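Long-range contact in putative alpha-galactosidase (Bacteroides fragilis, PDB 4NZJ), which probably hydrolyses alpha-D-galactosides, releasing their terminal, non-reducing alpha-D-galactose residues: residues K7-H19 against V73-V85. Sequence-based numbering, arbitrary orientation.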
loop_
_atom_site.group_PDB
_atom_site.type_symbol
_atom_site.label_atom_id
_atom_site.label_comp_id
_atom_site.label_asym_id
_atom_site.label_seq_id
_atom_site.Cartn_x
_atom_site.Cartn_y
_atom_site.Cartn_z
ATOM N N LYS A 7 -9.560 14.349 14.522
ATOM C CA LYS A 7 -8.985 14.516 13.193
ATOM C C LYS A 7 -7.464 14.380 13.235
ATOM O O LYS A 7 -6.853 14.387 14.309
ATOM C CB LYS A 7 -9.388 15.868 12.596
ATOM C CG LYS A 7 -10.883 15.995 12.348
ATOM C CD LYS A 7 -11.240 17.327 11.712
ATOM C CE LYS A 7 -12.734 17.422 11.437
ATOM N NZ LYS A 7 -13.100 18.663 10.697
ATOM N N VAL A 8 -6.865 14.261 12.056
ATOM C CA VAL A 8 -5.446 13.932 11.934
ATOM C C VAL A 8 -4.511 14.964 12.578
ATOM O O VAL A 8 -3.487 14.586 13.140
ATOM C CB VAL A 8 -5.046 13.663 10.455
ATOM C CG1 VAL A 8 -5.174 14.912 9.598
ATOM C CG2 VAL A 8 -3.634 13.099 10.371
ATOM N N PHE A 9 -4.856 16.250 12.512
ATOM C CA PHE A 9 -4.008 17.292 13.090
ATOM C C PHE A 9 -4.618 17.949 14.327
ATOM O O PHE A 9 -4.442 19.143 14.558
ATOM C CB PHE A 9 -3.643 18.336 12.035
ATOM C CG PHE A 9 -2.914 17.758 10.855
ATOM C CD1 PHE A 9 -1.764 17.000 11.042
ATOM C CD2 PHE A 9 -3.372 17.966 9.564
ATOM C CE1 PHE A 9 -1.089 16.457 9.965
ATOM C CE2 PHE A 9 -2.698 17.422 8.479
ATOM C CZ PHE A 9 -1.554 16.669 8.681
ATOM N N GLU A 10 -5.319 17.163 15.131
ATOM C CA GLU A 10 -5.790 17.661 16.421
ATOM C C GLU A 10 -5.553 16.640 17.522
ATOM O O GLU A 10 -5.434 15.445 17.262
ATOM C CB GLU A 10 -7.265 18.064 16.352
ATOM C CG GLU A 10 -8.239 16.916 16.167
ATOM C CD GLU A 10 -9.690 17.335 16.360
ATOM O OE1 GLU A 10 -9.979 18.120 17.289
ATOM O OE2 GLU A 10 -10.548 16.863 15.584
ATOM N N GLY A 11 -5.478 17.133 18.756
ATOM C CA GLY A 11 -5.301 16.278 19.917
ATOM C C GLY A 11 -3.851 15.966 20.225
ATOM O O GLY A 11 -2.929 16.484 19.583
ATOM N N LYS A 12 -3.659 15.116 21.227
ATOM C CA LYS A 12 -2.334 14.672 21.625
ATOM C C LYS A 12 -1.740 13.791 20.531
ATOM O O LYS A 12 -2.478 13.264 19.691
ATOM C CB LYS A 12 -2.392 13.919 22.960
ATOM C CG LYS A 12 -3.113 12.577 22.924
ATOM C CD LYS A 12 -3.084 11.901 24.289
ATOM C CE LYS A 12 -1.742 11.232 24.562
ATOM N NZ LYS A 12 -1.539 10.953 26.010
ATOM N N PRO A 13 -0.407 13.623 20.533
ATOM C CA PRO A 13 0.208 12.845 19.460
ATOM C C PRO A 13 -0.270 11.402 19.454
ATOM O O PRO A 13 -0.593 10.852 20.507
ATOM C CB PRO A 13 1.706 12.902 19.785
ATOM C CG PRO A 13 1.865 14.043 20.722
ATOM C CD PRO A 13 0.594 14.081 21.509
ATOM N N ARG A 14 -0.340 10.816 18.266
ATOM C CA ARG A 14 -0.621 9.396 18.106
ATOM C C ARG A 14 0.325 8.898 17.022
ATOM O O ARG A 14 0.166 9.246 15.852
ATOM C CB ARG A 14 -2.094 9.163 17.720
ATOM C CG ARG A 14 -3.070 9.905 18.629
ATOM C CD ARG A 14 -4.537 9.715 18.277
ATOM N NE ARG A 14 -4.977 10.402 17.059
ATOM C CZ ARG A 14 -5.133 11.722 16.915
ATOM N NH1 ARG A 14 -4.845 12.572 17.896
ATOM N NH2 ARG A 14 -5.564 12.202 15.753
ATOM N N ILE A 15 1.336 8.127 17.418
ATOM C CA ILE A 15 2.270 7.544 16.455
ATOM C C ILE A 15 1.572 6.363 15.788
ATOM O O ILE A 15 1.162 5.410 16.459
ATOM C CB ILE A 15 3.589 7.087 17.108
ATOM C CG1 ILE A 15 4.333 8.297 17.682
ATOM C CG2 ILE A 15 4.466 6.351 16.098
ATOM C CD1 ILE A 15 5.515 7.947 18.566
ATOM N N ASN A 16 1.433 6.453 14.472
ATOM C CA ASN A 16 0.648 5.496 13.701
ATOM C C ASN A 16 1.502 4.403 13.064
ATOM O O ASN A 16 2.736 4.458 13.100
ATOM C CB ASN A 16 -0.165 6.242 12.635
ATOM C CG ASN A 16 -1.125 7.258 13.238
ATOM O OD1 ASN A 16 -1.837 6.954 14.196
ATOM N ND2 ASN A 16 -1.154 8.468 12.680
ATOM N N SER A 17 0.820 3.406 12.496
ATOM C CA SER A 17 1.457 2.321 11.751
ATOM C C SER A 17 2.144 2.856 10.491
ATOM O O SER A 17 1.749 3.905 9.973
ATOM C CB SER A 17 0.405 1.271 11.370
ATOM O OG SER A 17 -0.197 0.722 12.532
ATOM N N PRO A 18 3.148 2.122 9.964
ATOM C CA PRO A 18 3.646 0.802 10.386
ATOM C C PRO A 18 4.534 0.853 11.614
ATOM O O PRO A 18 5.200 1.856 11.844
ATOM C CB PRO A 18 4.475 0.340 9.186
ATOM C CG PRO A 18 4.938 1.603 8.544
ATOM C CD PRO A 18 3.833 2.600 8.749
ATOM N N HIS A 19 4.560 -0.241 12.374
ATOM C CA HIS A 19 5.432 -0.372 13.540
ATOM C C HIS A 19 6.600 -1.338 13.288
ATOM O O HIS A 19 7.292 -1.757 14.221
ATOM C CB HIS A 19 4.613 -0.842 14.747
ATOM C CG HIS A 19 3.436 0.035 15.054
ATOM N ND1 HIS A 19 3.569 1.342 15.473
ATOM C CD2 HIS A 19 2.105 -0.212 15.011
ATOM C CE1 HIS A 19 2.370 1.865 15.667
ATOM N NE2 HIS A 19 1.465 0.943 15.392
ATOM N N VAL A 73 13.430 0.144 18.562
ATOM C CA VAL A 73 13.613 1.544 18.892
ATOM C C VAL A 73 12.357 2.045 19.592
ATOM O O VAL A 73 11.248 1.676 19.216
ATOM C CB VAL A 73 13.847 2.362 17.605
ATOM C CG1 VAL A 73 14.134 3.825 17.921
ATOM C CG2 VAL A 73 14.991 1.753 16.806
ATOM N N THR A 74 12.526 2.876 20.610
ATOM C CA THR A 74 11.380 3.494 21.270
ATOM C C THR A 74 11.230 4.926 20.767
ATOM O O THR A 74 12.103 5.760 20.990
ATOM C CB THR A 74 11.528 3.461 22.798
ATOM O OG1 THR A 74 11.687 2.103 23.218
ATOM C CG2 THR A 74 10.298 4.056 23.478
ATOM N N LEU A 75 10.127 5.190 20.070
ATOM C CA LEU A 75 9.856 6.506 19.503
ATOM C C LEU A 75 8.955 7.300 20.421
ATOM O O LEU A 75 8.070 6.743 21.066
ATOM C CB LEU A 75 9.171 6.379 18.147
ATOM C CG LEU A 75 9.866 5.519 17.097
ATOM C CD1 LEU A 75 8.994 5.395 15.861
ATOM C CD2 LEU A 75 11.229 6.099 16.760
ATOM N N LYS A 76 9.167 8.610 20.446
ATOM C CA LYS A 76 8.358 9.518 21.239
ATOM C C LYS A 76 7.993 10.739 20.399
ATOM O O LYS A 76 8.846 11.315 19.730
ATOM C CB LYS A 76 9.127 9.944 22.488
ATOM C CG LYS A 76 8.327 10.771 23.474
ATOM C CD LYS A 76 9.168 11.079 24.702
ATOM C CE LYS A 76 8.382 11.869 25.734
ATOM N NZ LYS A 76 9.269 12.451 26.781
ATOM N N ALA A 77 6.715 11.102 20.417
ATOM C CA ALA A 77 6.234 12.317 19.777
ATOM C C ALA A 77 5.584 13.157 20.855
ATOM O O ALA A 77 4.844 12.620 21.679
ATOM C CB ALA A 77 5.232 11.979 18.689
ATOM N N GLU A 78 5.871 14.460 20.849
ATOM C CA GLU A 78 5.376 15.392 21.864
ATOM C C GLU A 78 4.797 16.647 21.222
ATOM O O GLU A 78 5.411 17.219 20.322
ATOM C CB GLU A 78 6.518 15.838 22.785
ATOM C CG GLU A 78 7.319 14.726 23.439
ATOM C CD GLU A 78 8.524 15.257 24.198
ATOM O OE1 GLU A 78 9.462 15.776 23.552
ATOM O OE2 GLU A 78 8.534 15.160 25.443
ATOM N N ASN A 79 3.634 17.082 21.696
ATOM C CA ASN A 79 3.095 18.395 21.349
ATOM C C ASN A 79 2.556 19.073 22.618
ATOM O O ASN A 79 2.736 18.556 23.726
ATOM C CB ASN A 79 2.044 18.304 20.225
ATOM C CG ASN A 79 0.769 17.590 20.646
ATOM O OD1 ASN A 79 0.492 17.416 21.830
ATOM N ND2 ASN A 79 -0.025 17.181 19.658
ATOM N N ALA A 80 1.903 20.220 22.458
ATOM C CA ALA A 80 1.370 20.978 23.595
ATOM C C ALA A 80 0.359 20.198 24.452
ATOM O O ALA A 80 0.183 20.510 25.631
ATOM C CB ALA A 80 0.745 22.277 23.105
ATOM N N LEU A 81 -0.293 19.196 23.864
ATOM C CA LEU A 81 -1.364 18.458 24.539
ATOM C C LEU A 81 -0.947 17.113 25.140
ATOM O O LEU A 81 -1.716 16.528 25.902
ATOM C CB LEU A 81 -2.541 18.246 23.582
ATOM C CG LEU A 81 -3.165 19.520 23.002
ATOM C CD1 LEU A 81 -4.300 19.165 22.055
ATOM C CD2 LEU A 81 -3.658 20.449 24.101
ATOM N N GLY A 82 0.245 16.616 24.817
ATOM C CA GLY A 82 0.712 15.357 25.407
ATOM C C GLY A 82 1.796 14.636 24.628
ATOM O O GLY A 82 2.481 15.238 23.796
ATOM N N VAL A 83 1.942 13.339 24.909
ATOM C CA VAL A 83 2.986 12.512 24.307
ATOM C C VAL A 83 2.453 11.159 23.835
ATOM O O VAL A 83 1.471 10.641 24.373
ATOM C CB VAL A 83 4.161 12.264 25.286
ATOM C CG1 VAL A 83 4.685 13.579 25.843
ATOM C CG2 VAL A 83 3.752 11.326 26.416
ATOM N N SER A 84 3.111 10.607 22.820
ATOM C CA SER A 84 2.853 9.256 22.344
ATOM C C SER A 84 4.195 8.541 22.331
ATOM O O SER A 84 5.175 9.080 21.812
ATOM C CB SER A 84 2.258 9.285 20.932
ATOM O OG SER A 84 2.083 7.979 20.387
ATOM N N VAL A 85 4.238 7.347 22.915
ATOM C CA VAL A 85 5.436 6.514 22.908
ATOM C C VAL A 85 5.085 5.192 22.246
ATOM O O VAL A 85 4.103 4.554 22.616
ATOM C CB VAL A 85 5.970 6.264 24.333
ATOM C CG1 VAL A 85 7.171 5.327 24.304
ATOM C CG2 VAL A 85 6.338 7.585 24.994
HETATM O O HOH W 1 0.419 12.418 27.225
#
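Pro13 and Ile15 lean from the segment 7-19 onto one face of the hairpin formed by 73-85, and bury the most surface there. The proline ring lies over this face and touches both strands: its CD comes within 3.2 Å of Gly82 O, its CG reaches the carbonyl of Ala77, and its CB rests against the Ala77 methyl. On the neighbouring side of that methyl lies Ile15, whose CG1 is 3.9 Å from Ala77 CB, while CD1 sits over the hairpin backbone near Ser84 O and touches Leu75 CB. The polar tie here is Ser84: with OG anti to the backbone N (chi1 176°), its hydroxyl accepts a nearly straight bond from Ile15 N, 3.1 Å away, and its CB abuts Pro13 O.

These contacts join the two sheets of the N-terminal Ig-like domain, strand 14-15 being an edge strand of one and strands 69-79 and 82-92 pairing antiparallel in the other. From strand 28-36, Ile33 packs on Ile15 and Thr35 on Ala77, adding to this buried layer between the sheets.

At the hairpin turn Asn79 works in two directions. Its ND2 donates to Gly11 O (3.0 Å), in the carbonyl plane and on a lone pair, and also to Gln38 O; its OD1 accepts from Leu81 N at 2.8 Å, forming an Asx turn within the type I turn from Asn79 to Gly82. The amide also lies against CD and CG of Pro13.

Toward solvent the contact thins out. Exposed Leu81 lays CD1 on the Gly11 backbone and brings its CB near Lys12, whose chain, bent at chi3 (-79°), runs past Val83 O with CE at 3.3 Å. One water accepts from both Lys12 NZ and Val83 N, bridging the two segments at this outer margin.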